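Local coordinates for protein naphthalene dioxygenase large subunit (Rhodococcus sp., PDB 2B1X) that forms the large subunit of a Rieske-type dioxygenase and carries both an Fe2S2 cluster and a separate mononuclear iron, at residues A[174-179]-A[251-256]; A[212-217]-A[234-239]; A[360-365]-A[370-375]; A[400-405]-A[418-423]. All blocks are in the same frame, centred on the assembly; numbering follows the deposited sequence.

Interaction 1: residues A[174-179]-A[251-256]; sequences KFYLDI and LGIIGP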
loop_
_atom_site.group_PDB
_atom_site.type_symbol
_atom_site.label_atom_id
_atom_site.label_comp_id
_atom_site.label_asym_id
_atom_site.label_seq_id
_atom_site.Cartn_x
_atom_site.Cartn_y
_atom_site.Cartn_z
ATOM N N LYS A 174 -33.880 -24.672 2.866
ATOM C CA LYS A 174 -34.260 -24.769 4.280
ATOM C C LYS A 174 -34.243 -26.204 4.819
ATOM O O LYS A 174 -33.816 -26.436 5.955
ATOM C CB LYS A 174 -35.611 -24.086 4.548
ATOM C CG LYS A 174 -35.546 -22.556 4.286
ATOM C CD LYS A 174 -36.727 -21.784 4.903
ATOM C CE LYS A 174 -38.089 -22.198 4.324
ATOM N NZ LYS A 174 -38.063 -22.140 2.824
ATOM N N PHE A 175 -34.693 -27.159 4.002
ATOM C CA PHE A 175 -34.684 -28.595 4.331
ATOM C C PHE A 175 -33.302 -29.095 4.787
ATOM O O PHE A 175 -33.193 -29.870 5.732
ATOM C CB PHE A 175 -35.152 -29.391 3.106
ATOM C CG PHE A 175 -35.152 -30.896 3.293
ATOM C CD1 PHE A 175 -33.997 -31.641 3.075
ATOM C CD2 PHE A 175 -36.318 -31.567 3.642
ATOM C CE1 PHE A 175 -34.011 -33.022 3.239
ATOM C CE2 PHE A 175 -36.337 -32.942 3.794
ATOM C CZ PHE A 175 -35.181 -33.674 3.600
ATOM N N TYR A 176 -32.261 -28.606 4.129
ATOM C CA TYR A 176 -30.880 -29.015 4.384
ATOM C C TYR A 176 -30.242 -28.181 5.480
ATOM O O TYR A 176 -29.494 -28.707 6.284
ATOM C CB TYR A 176 -30.062 -28.931 3.083
ATOM C CG TYR A 176 -30.639 -29.832 2.024
ATOM C CD1 TYR A 176 -31.442 -29.319 0.997
ATOM C CD2 TYR A 176 -30.429 -31.216 2.072
ATOM C CE1 TYR A 176 -32.013 -30.169 0.022
ATOM C CE2 TYR A 176 -30.986 -32.058 1.119
ATOM C CZ TYR A 176 -31.771 -31.542 0.088
ATOM O OH TYR A 176 -32.350 -32.413 -0.851
ATOM N N LEU A 177 -30.521 -26.889 5.506
ATOM C CA LEU A 177 -30.041 -26.040 6.606
ATOM C C LEU A 177 -30.497 -26.589 7.965
ATOM O O LEU A 177 -29.736 -26.593 8.932
ATOM C CB LEU A 177 -30.522 -24.608 6.441
ATOM C CG LEU A 177 -29.910 -23.810 5.265
ATOM C CD1 LEU A 177 -30.601 -22.432 5.209
ATOM C CD2 LEU A 177 -28.377 -23.645 5.363
ATOM N N ASP A 178 -31.730 -27.069 8.032
ATOM C CA ASP A 178 -32.243 -27.681 9.275
ATOM C C ASP A 178 -31.331 -28.787 9.801
ATOM O O ASP A 178 -31.113 -28.921 11.004
ATOM C CB ASP A 178 -33.622 -28.314 9.043
ATOM C CG ASP A 178 -34.712 -27.291 8.822
ATOM O OD1 ASP A 178 -34.454 -26.062 9.006
ATOM O OD2 ASP A 178 -35.862 -27.651 8.448
ATOM N N ILE A 179 -30.835 -29.606 8.880
ATOM C CA ILE A 179 -29.987 -30.743 9.214
ATOM C C ILE A 179 -28.705 -30.307 9.933
ATOM O O ILE A 179 -28.183 -31.031 10.759
ATOM C CB ILE A 179 -29.679 -31.532 7.938
ATOM C CG1 ILE A 179 -30.912 -32.344 7.503
ATOM C CG2 ILE A 179 -28.471 -32.490 8.138
ATOM C CD1 ILE A 179 -30.772 -33.026 6.144
ATOM N N LEU A 251 -25.272 -27.616 -2.288
ATOM C CA LEU A 251 -24.483 -28.347 -1.294
ATOM C C LEU A 251 -24.143 -29.749 -1.777
ATOM O O LEU A 251 -24.739 -30.253 -2.728
ATOM C CB LEU A 251 -25.257 -28.497 0.011
ATOM C CG LEU A 251 -26.504 -29.372 0.081
ATOM C CD1 LEU A 251 -26.713 -29.872 1.525
ATOM C CD2 LEU A 251 -27.758 -28.648 -0.428
ATOM N N GLY A 252 -23.196 -30.380 -1.095
ATOM C CA GLY A 252 -22.934 -31.804 -1.292
ATOM C C GLY A 252 -22.908 -32.510 0.039
ATOM O O GLY A 252 -22.546 -31.911 1.036
ATOM N N ILE A 253 -23.315 -33.784 0.036
ATOM C CA ILE A 253 -23.320 -34.621 1.221
ATOM C C ILE A 253 -22.571 -35.909 0.878
ATOM O O ILE A 253 -22.916 -36.594 -0.110
ATOM C CB ILE A 253 -24.788 -34.943 1.645
ATOM C CG1 ILE A 253 -25.615 -33.654 1.727
ATOM C CG2 ILE A 253 -24.808 -35.764 2.979
ATOM C CD1 ILE A 253 -27.080 -33.829 2.138
ATOM N N ILE A 254 -21.546 -36.217 1.663
ATOM C CA ILE A 254 -20.725 -37.399 1.426
ATOM C C ILE A 254 -20.736 -38.328 2.654
ATOM O O ILE A 254 -20.635 -37.863 3.785
ATOM C CB ILE A 254 -19.278 -37.018 1.048
ATOM C CG1 ILE A 254 -19.246 -36.182 -0.229
ATOM C CG2 ILE A 254 -18.423 -38.309 0.858
ATOM C CD1 ILE A 254 -17.832 -35.629 -0.613
ATOM N N GLY A 255 -20.894 -39.626 2.437
ATOM C CA GLY A 255 -20.808 -40.600 3.528
ATOM C C GLY A 255 -19.688 -41.613 3.303
ATOM O O GLY A 255 -19.001 -41.547 2.264
ATOM N N PRO A 256 -19.484 -42.543 4.244
ATOM C CA PRO A 256 -18.465 -43.594 4.063
ATOM C C PRO A 256 -18.911 -44.673 3.066
ATOM O O PRO A 256 -20.120 -44.837 2.864
ATOM C CB PRO A 256 -18.336 -44.196 5.459
ATOM C CG PRO A 256 -19.668 -44.013 6.065
ATOM C CD PRO A 256 -20.181 -42.686 5.536
#

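Interaction 2: residues A[212-217]-A[234-239]; sequences GDAYHT and PQFALY. With FE (Fe (III) ion), chain G.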
loop_
_atom_site.group_PDB
_atom_site.type_symbol
_atom_site.label_atom_id
_atom_site.label_comp_id
_atom_site.label_asym_id
_atom_site.label_seq_id
_atom_site.Cartn_x
_atom_site.Cartn_y
_atom_site.Cartn_z
ATOM N N GLY A 212 -19.883 -26.844 -4.302
ATOM C CA GLY A 212 -19.931 -28.069 -5.075
ATOM C C GLY A 212 -18.678 -28.913 -5.129
ATOM O O GLY A 212 -18.737 -30.035 -5.596
ATOM N N ASP A 213 -17.567 -28.421 -4.599
ATOM C CA ASP A 213 -16.265 -29.015 -4.974
ATOM C C ASP A 213 -15.645 -29.948 -3.932
ATOM O O ASP A 213 -15.029 -29.487 -2.960
ATOM C CB ASP A 213 -15.286 -27.870 -5.326
ATOM C CG ASP A 213 -14.067 -28.352 -6.127
ATOM O OD1 ASP A 213 -13.512 -29.438 -5.884
ATOM O OD2 ASP A 213 -13.592 -27.673 -7.026
ATOM N N ALA A 214 -15.832 -31.251 -4.125
ATOM C CA ALA A 214 -15.109 -32.263 -3.393
ATOM C C ALA A 214 -13.872 -32.700 -4.178
ATOM O O ALA A 214 -12.866 -33.099 -3.588
ATOM C CB ALA A 214 -16.018 -33.452 -3.150
ATOM N N TYR A 215 -13.984 -32.630 -5.508
ATOM C CA TYR A 215 -12.927 -33.001 -6.487
ATOM C C TYR A 215 -11.527 -32.538 -6.095
ATOM O O TYR A 215 -10.579 -33.323 -6.229
ATOM C CB TYR A 215 -13.278 -32.409 -7.862
ATOM C CG TYR A 215 -12.407 -32.820 -9.049
ATOM C CD1 TYR A 215 -11.839 -34.110 -9.158
ATOM C CD2 TYR A 215 -12.158 -31.905 -10.070
ATOM C CE1 TYR A 215 -11.045 -34.451 -10.280
ATOM C CE2 TYR A 215 -11.372 -32.237 -11.161
ATOM C CZ TYR A 215 -10.838 -33.489 -11.279
ATOM O OH TYR A 215 -10.072 -33.762 -12.397
ATOM N N HIS A 216 -11.414 -31.305 -5.577
ATOM C CA HIS A 216 -10.115 -30.688 -5.186
ATOM C C HIS A 216 -9.377 -31.373 -4.042
ATOM O O HIS A 216 -8.171 -31.251 -3.906
ATOM C CB HIS A 216 -10.254 -29.165 -4.910
ATOM C CG HIS A 216 -10.746 -28.823 -3.533
ATOM N ND1 HIS A 216 -12.046 -29.055 -3.125
ATOM C CD2 HIS A 216 -10.105 -28.294 -2.458
ATOM C CE1 HIS A 216 -12.183 -28.666 -1.867
ATOM N NE2 HIS A 216 -11.025 -28.195 -1.439
ATOM N N THR A 217 -10.107 -32.098 -3.224
ATOM C CA THR A 217 -9.510 -32.805 -2.085
ATOM C C THR A 217 -8.271 -33.599 -2.489
ATOM O O THR A 217 -7.233 -33.413 -1.882
ATOM C CB THR A 217 -10.527 -33.740 -1.448
ATOM O OG1 THR A 217 -11.613 -32.982 -0.926
ATOM C CG2 THR A 217 -9.932 -34.427 -0.202
ATOM N N PRO A 234 -9.626 -42.342 -3.558
ATOM C CA PRO A 234 -9.848 -41.407 -4.687
ATOM C C PRO A 234 -11.308 -41.344 -5.205
ATOM O O PRO A 234 -11.662 -40.424 -5.952
ATOM C CB PRO A 234 -8.971 -41.967 -5.814
ATOM C CG PRO A 234 -8.144 -43.053 -5.234
ATOM C CD PRO A 234 -8.668 -43.419 -3.888
ATOM N N GLN A 235 -12.107 -42.331 -4.836
ATOM C CA GLN A 235 -13.508 -42.435 -5.194
ATOM C C GLN A 235 -14.414 -41.998 -4.059
ATOM O O GLN A 235 -15.626 -42.202 -4.138
ATOM C CB GLN A 235 -13.856 -43.891 -5.523
ATOM C CG GLN A 235 -13.155 -44.467 -6.738
ATOM C CD GLN A 235 -13.792 -45.771 -7.171
ATOM O OE1 GLN A 235 -14.096 -46.633 -6.323
ATOM N NE2 GLN A 235 -14.017 -45.921 -8.471
ATOM N N PHE A 236 -13.846 -41.414 -2.997
ATOM C CA PHE A 236 -14.642 -41.081 -1.810
ATOM C C PHE A 236 -15.935 -40.285 -2.080
ATOM O O PHE A 236 -16.940 -40.484 -1.403
ATOM C CB PHE A 236 -13.780 -40.388 -0.737
ATOM C CG PHE A 236 -13.665 -38.895 -0.921
ATOM C CD1 PHE A 236 -14.383 -38.010 -0.095
ATOM C CD2 PHE A 236 -12.831 -38.371 -1.903
ATOM C CE1 PHE A 236 -14.267 -36.623 -0.260
ATOM C CE2 PHE A 236 -12.723 -36.998 -2.082
ATOM C CZ PHE A 236 -13.439 -36.120 -1.247
ATOM N N ALA A 237 -15.909 -39.400 -3.068
ATOM C CA ALA A 237 -17.056 -38.526 -3.331
ATOM C C ALA A 237 -18.147 -39.181 -4.168
ATOM O O ALA A 237 -19.257 -38.645 -4.274
ATOM C CB ALA A 237 -16.618 -37.207 -3.909
ATOM N N LEU A 238 -17.873 -40.387 -4.678
ATOM C CA LEU A 238 -18.903 -41.178 -5.324
ATOM C C LEU A 238 -19.991 -41.614 -4.336
ATOM O O LEU A 238 -21.133 -41.903 -4.742
ATOM C CB LEU A 238 -18.299 -42.410 -6.031
ATOM C CG LEU A 238 -17.334 -42.177 -7.203
ATOM C CD1 LEU A 238 -17.008 -43.517 -7.879
ATOM C CD2 LEU A 238 -17.867 -41.134 -8.229
ATOM N N TYR A 239 -19.641 -41.676 -3.047
ATOM C CA TYR A 239 -20.591 -42.118 -2.005
ATOM C C TYR A 239 -21.247 -40.892 -1.405
ATOM O O TYR A 239 -21.178 -40.651 -0.201
ATOM C CB TYR A 239 -19.898 -42.955 -0.928
ATOM C CG TYR A 239 -19.099 -44.101 -1.525
ATOM C CD1 TYR A 239 -17.735 -43.959 -1.763
ATOM C CD2 TYR A 239 -19.717 -45.320 -1.854
ATOM C CE1 TYR A 239 -17.003 -44.973 -2.342
ATOM C CE2 TYR A 239 -18.982 -46.358 -2.430
ATOM C CZ TYR A 239 -17.627 -46.180 -2.670
ATOM O OH TYR A 239 -16.862 -47.191 -3.227
HETATM FE FE FE G . -10.323 -27.438 0.388
HETATM O O HOH W 1 -11.693 -28.756 1.523
HETATM O O HOH W 2 -12.108 -26.034 0.570
#

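Interaction 3: residues A[360-365]-A[370-375]; sequences RTFGIS and QDDAEN. With FE (Fe (III) ion), chain G.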
loop_
_atom_site.group_PDB
_atom_site.type_symbol
_atom_site.label_atom_id
_atom_site.label_comp_id
_atom_site.label_asym_id
_atom_site.label_seq_id
_atom_site.Cartn_x
_atom_site.Cartn_y
_atom_site.Cartn_z
ATOM N N ARG A 360 -7.304 -27.230 13.460
ATOM C CA ARG A 360 -6.074 -27.740 12.835
ATOM C C ARG A 360 -6.270 -28.055 11.363
ATOM O O ARG A 360 -5.271 -28.255 10.643
ATOM C CB ARG A 360 -5.506 -28.960 13.585
ATOM C CG ARG A 360 -4.695 -28.572 14.831
ATOM C CD ARG A 360 -5.597 -28.210 16.011
ATOM N NE ARG A 360 -4.928 -28.085 17.309
ATOM C CZ ARG A 360 -4.683 -29.097 18.142
ATOM N NH1 ARG A 360 -5.017 -30.350 17.819
ATOM N NH2 ARG A 360 -4.098 -28.835 19.306
ATOM N N THR A 361 -7.540 -28.039 10.911
ATOM C CA THR A 361 -7.894 -28.342 9.513
ATOM C C THR A 361 -8.323 -27.123 8.724
ATOM O O THR A 361 -7.809 -26.890 7.624
ATOM C CB THR A 361 -8.963 -29.485 9.395
ATOM O OG1 THR A 361 -10.170 -29.107 10.067
ATOM C CG2 THR A 361 -8.482 -30.753 10.126
ATOM N N PHE A 362 -9.245 -26.342 9.300
ATOM C CA PHE A 362 -9.782 -25.170 8.636
ATOM C C PHE A 362 -9.481 -23.881 9.425
ATOM O O PHE A 362 -8.822 -23.920 10.459
ATOM C CB PHE A 362 -11.282 -25.368 8.290
ATOM C CG PHE A 362 -11.481 -26.317 7.138
ATOM C CD1 PHE A 362 -11.416 -27.697 7.338
ATOM C CD2 PHE A 362 -11.642 -25.837 5.847
ATOM C CE1 PHE A 362 -11.529 -28.580 6.252
ATOM C CE2 PHE A 362 -11.775 -26.719 4.735
ATOM C CZ PHE A 362 -11.701 -28.098 4.954
ATOM N N GLY A 363 -9.923 -22.741 8.922
ATOM C CA GLY A 363 -9.476 -21.491 9.511
ATOM C C GLY A 363 -8.079 -21.060 9.048
ATOM O O GLY A 363 -7.458 -21.684 8.174
ATOM N N ILE A 364 -7.595 -19.970 9.637
ATOM C CA ILE A 364 -6.392 -19.259 9.164
ATOM C C ILE A 364 -5.101 -20.085 9.239
ATOM O O ILE A 364 -4.170 -19.891 8.449
ATOM C CB ILE A 364 -6.269 -17.944 9.982
ATOM C CG1 ILE A 364 -5.370 -16.916 9.284
ATOM C CG2 ILE A 364 -5.776 -18.236 11.407
ATOM C CD1 ILE A 364 -5.230 -15.646 10.042
ATOM N N SER A 365 -5.021 -20.990 10.219
ATOM C CA SER A 365 -3.840 -21.815 10.350
ATOM C C SER A 365 -4.103 -23.300 9.990
ATOM O O SER A 365 -3.214 -24.129 10.094
ATOM C CB SER A 365 -3.241 -21.689 11.768
ATOM O OG SER A 365 -4.082 -22.320 12.731
ATOM N N GLN A 370 -5.214 -23.474 4.572
ATOM C CA GLN A 370 -4.078 -22.676 4.132
ATOM C C GLN A 370 -3.726 -22.932 2.665
ATOM O O GLN A 370 -3.329 -21.999 1.970
ATOM C CB GLN A 370 -2.875 -22.826 5.078
ATOM C CG GLN A 370 -2.208 -24.186 5.079
ATOM C CD GLN A 370 -1.114 -24.242 6.127
ATOM O OE1 GLN A 370 0.077 -24.247 5.779
ATOM N NE2 GLN A 370 -1.508 -24.268 7.412
ATOM N N ASP A 371 -3.890 -24.169 2.183
ATOM C CA ASP A 371 -3.668 -24.453 0.758
ATOM C C ASP A 371 -4.790 -23.985 -0.143
ATOM O O ASP A 371 -4.544 -23.579 -1.295
ATOM C CB ASP A 371 -3.458 -25.951 0.494
ATOM C CG ASP A 371 -2.158 -26.483 1.055
ATOM O OD1 ASP A 371 -1.245 -25.714 1.500
ATOM O OD2 ASP A 371 -1.968 -27.696 1.090
ATOM N N ASP A 372 -6.036 -24.100 0.344
ATOM C CA ASP A 372 -7.174 -23.496 -0.348
ATOM C C ASP A 372 -6.897 -22.027 -0.625
ATOM O O ASP A 372 -7.083 -21.559 -1.759
ATOM C CB ASP A 372 -8.495 -23.656 0.449
ATOM C CG ASP A 372 -8.994 -25.078 0.468
ATOM O OD1 ASP A 372 -9.102 -25.694 -0.625
ATOM O OD2 ASP A 372 -9.290 -25.697 1.525
ATOM N N ALA A 373 -6.425 -21.304 0.392
ATOM C CA ALA A 373 -6.122 -19.894 0.227
ATOM C C ALA A 373 -5.066 -19.644 -0.855
ATOM O O ALA A 373 -5.181 -18.701 -1.644
ATOM C CB ALA A 373 -5.659 -19.235 1.567
ATOM N N GLU A 374 -3.998 -20.430 -0.823
ATOM C CA GLU A 374 -2.941 -20.288 -1.813
ATOM C C GLU A 374 -3.498 -20.481 -3.232
ATOM O O GLU A 374 -3.194 -19.693 -4.138
ATOM C CB GLU A 374 -1.773 -21.225 -1.520
ATOM C CG GLU A 374 -0.688 -21.235 -2.603
ATOM C CD GLU A 374 0.247 -20.020 -2.601
ATOM O OE1 GLU A 374 0.194 -19.120 -1.703
ATOM O OE2 GLU A 374 1.093 -19.962 -3.517
ATOM N N ASN A 375 -4.319 -21.501 -3.420
ATOM C CA ASN A 375 -4.915 -21.701 -4.742
ATOM C C ASN A 375 -5.764 -20.516 -5.244
ATOM O O ASN A 375 -5.667 -20.132 -6.411
ATOM C CB ASN A 375 -5.756 -22.974 -4.785
ATOM C CG ASN A 375 -4.900 -24.278 -4.712
ATOM O OD1 ASN A 375 -3.678 -24.265 -4.830
ATOM N ND2 ASN A 375 -5.570 -25.377 -4.485
HETATM FE FE FE G . -10.323 -27.438 0.388
HETATM O O HOH W 1 -11.693 -28.756 1.523
HETATM O O HOH W 2 -12.108 -26.034 0.570
#

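Interaction 4: residues A[400-405]-A[418-423]; sequences GVLEPD and DYAEAN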
loop_
_atom_site.group_PDB
_atom_site.type_symbol
_atom_site.label_atom_id
_atom_site.label_comp_id
_atom_site.label_asym_id
_atom_site.label_seq_id
_atom_site.Cartn_x
_atom_site.Cartn_y
_atom_site.Cartn_z
ATOM N N GLY A 400 -22.883 -34.837 -20.503
ATOM C CA GLY A 400 -23.198 -36.016 -21.285
ATOM C C GLY A 400 -23.366 -37.253 -20.445
ATOM O O GLY A 400 -23.586 -38.323 -21.001
ATOM N N VAL A 401 -23.284 -37.113 -19.121
ATOM C CA VAL A 401 -23.360 -38.250 -18.203
ATOM C C VAL A 401 -24.374 -38.064 -17.058
ATOM O O VAL A 401 -25.066 -39.014 -16.725
ATOM C CB VAL A 401 -21.960 -38.590 -17.587
ATOM C CG1 VAL A 401 -21.976 -39.913 -16.852
ATOM C CG2 VAL A 401 -20.875 -38.599 -18.646
ATOM N N LEU A 402 -24.446 -36.874 -16.453
ATOM C CA LEU A 402 -25.296 -36.628 -15.267
ATOM C C LEU A 402 -26.774 -36.878 -15.534
ATOM O O LEU A 402 -27.344 -36.337 -16.508
ATOM C CB LEU A 402 -25.150 -35.182 -14.763
ATOM C CG LEU A 402 -23.917 -34.707 -13.978
ATOM C CD1 LEU A 402 -24.116 -33.242 -13.584
ATOM C CD2 LEU A 402 -23.669 -35.565 -12.751
ATOM N N GLU A 403 -27.388 -37.692 -14.678
ATOM C CA GLU A 403 -28.852 -37.844 -14.650
ATOM C C GLU A 403 -29.334 -37.613 -13.223
ATOM O O GLU A 403 -28.733 -38.148 -12.300
ATOM C CB GLU A 403 -29.263 -39.250 -15.094
ATOM C CG GLU A 403 -28.761 -39.673 -16.457
ATOM C CD GLU A 403 -29.574 -40.802 -17.033
ATOM O OE1 GLU A 403 -29.319 -41.976 -16.661
ATOM O OE2 GLU A 403 -30.486 -40.515 -17.842
ATOM N N PRO A 404 -30.396 -36.829 -13.032
ATOM C CA PRO A 404 -30.967 -36.624 -11.697
ATOM C C PRO A 404 -31.266 -37.950 -11.016
ATOM O O PRO A 404 -31.632 -38.932 -11.678
ATOM C CB PRO A 404 -32.263 -35.870 -11.987
ATOM C CG PRO A 404 -31.972 -35.117 -13.248
ATOM C CD PRO A 404 -31.148 -36.093 -14.065
ATOM N N ASP A 405 -31.072 -37.979 -9.707
ATOM C CA ASP A 405 -31.346 -39.155 -8.901
ATOM C C ASP A 405 -32.862 -39.242 -8.675
ATOM O O ASP A 405 -33.444 -38.347 -8.044
ATOM C CB ASP A 405 -30.592 -39.001 -7.578
ATOM C CG ASP A 405 -30.665 -40.220 -6.693
ATOM O OD1 ASP A 405 -31.354 -41.228 -7.027
ATOM O OD2 ASP A 405 -30.044 -40.247 -5.615
ATOM N N ASP A 418 -20.996 -36.962 -5.734
ATOM C CA ASP A 418 -20.549 -35.593 -5.442
ATOM C C ASP A 418 -19.270 -35.180 -6.211
ATOM O O ASP A 418 -18.595 -34.217 -5.845
ATOM C CB ASP A 418 -20.435 -35.375 -3.920
ATOM C CG ASP A 418 -20.439 -33.892 -3.522
ATOM O OD1 ASP A 418 -20.941 -33.021 -4.293
ATOM O OD2 ASP A 418 -19.900 -33.492 -2.460
ATOM N N TYR A 419 -18.934 -35.905 -7.275
ATOM C CA TYR A 419 -18.026 -35.383 -8.280
ATOM C C TYR A 419 -18.905 -34.826 -9.414
ATOM O O TYR A 419 -19.278 -35.539 -10.325
ATOM C CB TYR A 419 -17.063 -36.464 -8.839
ATOM C CG TYR A 419 -15.917 -36.835 -7.925
ATOM C CD1 TYR A 419 -15.426 -38.144 -7.913
ATOM C CD2 TYR A 419 -15.344 -35.893 -7.036
ATOM C CE1 TYR A 419 -14.366 -38.519 -7.050
ATOM C CE2 TYR A 419 -14.294 -36.251 -6.169
ATOM C CZ TYR A 419 -13.811 -37.581 -6.185
ATOM O OH TYR A 419 -12.780 -37.981 -5.344
ATOM N N ALA A 420 -19.280 -33.569 -9.301
ATOM C CA ALA A 420 -20.057 -32.907 -10.343
ATOM C C ALA A 420 -19.786 -31.421 -10.220
ATOM O O ALA A 420 -19.187 -30.987 -9.232
ATOM C CB ALA A 420 -21.546 -33.201 -10.209
ATOM N N GLU A 421 -20.187 -30.662 -11.236
ATOM C CA GLU A 421 -20.042 -29.207 -11.227
ATOM C C GLU A 421 -21.379 -28.519 -11.518
ATOM O O GLU A 421 -21.428 -27.313 -11.887
ATOM C CB GLU A 421 -18.916 -28.751 -12.169
ATOM C CG GLU A 421 -17.530 -29.045 -11.601
ATOM C CD GLU A 421 -16.382 -28.953 -12.601
ATOM O OE1 GLU A 421 -16.603 -29.196 -13.808
ATOM O OE2 GLU A 421 -15.235 -28.657 -12.153
ATOM N N ALA A 422 -22.467 -29.269 -11.329
ATOM C CA ALA A 422 -23.829 -28.727 -11.478
ATOM C C ALA A 422 -24.135 -27.612 -10.458
ATOM O O ALA A 422 -24.755 -26.580 -10.802
ATOM C CB ALA A 422 -24.883 -29.841 -11.407
ATOM N N ASN A 423 -23.680 -27.792 -9.223
ATOM C CA ASN A 423 -23.835 -26.749 -8.196
ATOM C C ASN A 423 -23.115 -25.446 -8.525
ATOM O O ASN A 423 -23.716 -24.369 -8.400
ATOM C CB ASN A 423 -23.409 -27.248 -6.822
ATOM C CG ASN A 423 -24.331 -28.305 -6.291
ATOM O OD1 ASN A 423 -25.344 -28.668 -6.951
ATOM N ND2 ASN A 423 -24.007 -28.832 -5.074
#

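Interaction 1: residues A[174-179]-A[251-256]
With chi1 at -60°, Tyr176 keeps CG beside its backbone N and anti to the carbonyl carbon, while Leu251, with chi1 at 68°, tucks CG between N and the carbonyl carbon; these torsions turn the two groups toward each other, and the side chains cross at about a right angle. The contact lays helix 174-181 on strand 250-254, an inner strand of the antiparallel sheet in the catalytic domain, whose family belongs to the Bet v 1-like clan. A leucine suits this place because its fork addresses two parts of the tyrosine. CD1 packs on Tyr176 CB at 3.8 Å, and CD2 rests over one ring face in a CH-pi contact, 4.3 Å from the ring centroid. The aromatic ring is broad enough to span both strand residues, and its buried hydroxyl is satisfied by Pro411 O and Trp408 NE1. Two places further along the strand, Ile253 points toward the helix as well, and its CD1 approaches Tyr176 CD2 obliquely at 4.2 Å.

Interaction 2: residues A[212-217]-A[234-239]
Ala214 and Ala237 face each other methyl to methyl, CB to CB 3.9 Å, where a type I turn from Ala214 to Thr217 meets a short 3-10 segment around Ala237. The small methyls suit this close approach, with 6.6 Å between Ala214 CA and Ala237 CA, and strand 250-254 covers this buried side through Ile254. Beside the methyls, Phe236 directs its CZ at the turn, with Ala214 O lying at the ring edge near its plane and Thr217 OG1 placed obliquely, 3.6 Å from CZ. Thr217 is thus packed on one side, whereas its other, partly exposed side is looser and looks toward a bound MPD, probably from the crystallisation liquor. Its OG1 donates to Ala214 O at 2.9 Å, on a lone pair in the carbonyl plane, an acceptor shared with Thr217 N, and is also hydrogen-bonded to MPD O2. On the iron side, Asp213 OD1 makes an Asx motif with His216 N at 2.8 Å and also accepts from His216 ND1, fixing the imidazole's rotation. Asp213 OD2 bonds to His111 of the second subunit, a residue of that subunit's cluster pocket. His216 NE2 binds the iron at 2.1 Å.

Interaction 3: residues A[360-365]-A[370-375]
Phe362 opens the contact at the end of helix 348-361, its CE2 lying 4.2 Å from Asp372 OD2. The ring and the carboxylate planes are 24° apart, and the phenyl edge also points in plane at one of the iron-bound waters, water 1, with Phe362 CZ 3.5 Å from its oxygen. Phe307 and Phe368 meet this ring too, a setting that suits a large apolar side chain. Gly363 follows with phi at 80°, in a backbone conformation where a side chain would jam against the preceding carbonyl O; its N is held by Glu369 OE1. Ile364 is buried, touching Trp197 of the sheet and His66 of the small subunit. At Ser365 the backbone O lies 3.2 Å from Gln370 NE2 and accepts a hydrogen bond from Arg77 of the small subunit. Gln370 gets there by setting CG between its N and carbonyl carbon (chi1 68°) and then running extended; Arg80 of the small subunit is the main polar partner of its amide. Asp372 completes an iron site of two histidines, His216 and His221, and one carboxylate, binding through OD1 at 2.4 Å and OD2 at 2.3 Å. Phe362 thus lends OD2 an apolar C-H neighbour, and the carboxylate, with both oxygens on the iron, would probably feel little polar competition from this side.

Interaction 4: residues A[400-405]-A[418-423]
Leu402 carries this contact, straddling Ala420 and Ala422 with its two methyl groups. CD2 meets Ala420 CB at 4.1 Å and CD1 meets Ala422 CB at the same 4.1 Å, so the fork of the leucine is matched by a pair of methyls two residues apart. With CG anti to the carbonyl carbon (chi1 -76°), that fork is turned toward the alanines. The backbones remain well separated, with 8.1 Å between Leu402 CA and Ala420 CA; the leucine bridges that gap by its own length. The contact joins the loop before strand 413-415 to the start of helix 422-436, where Ala422 is already helical. Alanine suits both places, since each presents a small apolar surface to the leucine while also packing on His242 of strand 240-244. Trp21 and Tyr415 touch Leu402 as well. Between the two alanines, at the N-cap position, Glu421 turns to other work: its carboxylate forms a salt bridge with Arg91 and a hydrogen bond with His90, both in the cluster pocket of the second subunit. No hydrogen bond crosses between the two segments, so dispersion and the exclusion of water from three apolar side chains probably account for most of their mutual attraction.

Overall arrangement
From the N terminus, interaction 1 closes the longest loop, bringing strand 250-254 under helix 174-181. Interaction 2 is nested inside it, closing the shorter excursion between 217 and 234. Interaction 3 closes a short loop between helices 348-361 and 369-382, and interaction 4 follows in series; none of the loops cross. Interactions 2 and 3 converge on the iron through His216 and Asp372. Probable hydrogen bonds join the others: Gly255 N lies 2.8 Å from Tyr239 O, tying 1 to 2, Asp418 N 2.8 Å from Ala237 O, tying 2 to 4, and Leu251 O 2.8 Å from Asn423 ND2, tying 1 to 4 through a side chain. Interactions 2, 3 and 4 also touch the second subunit.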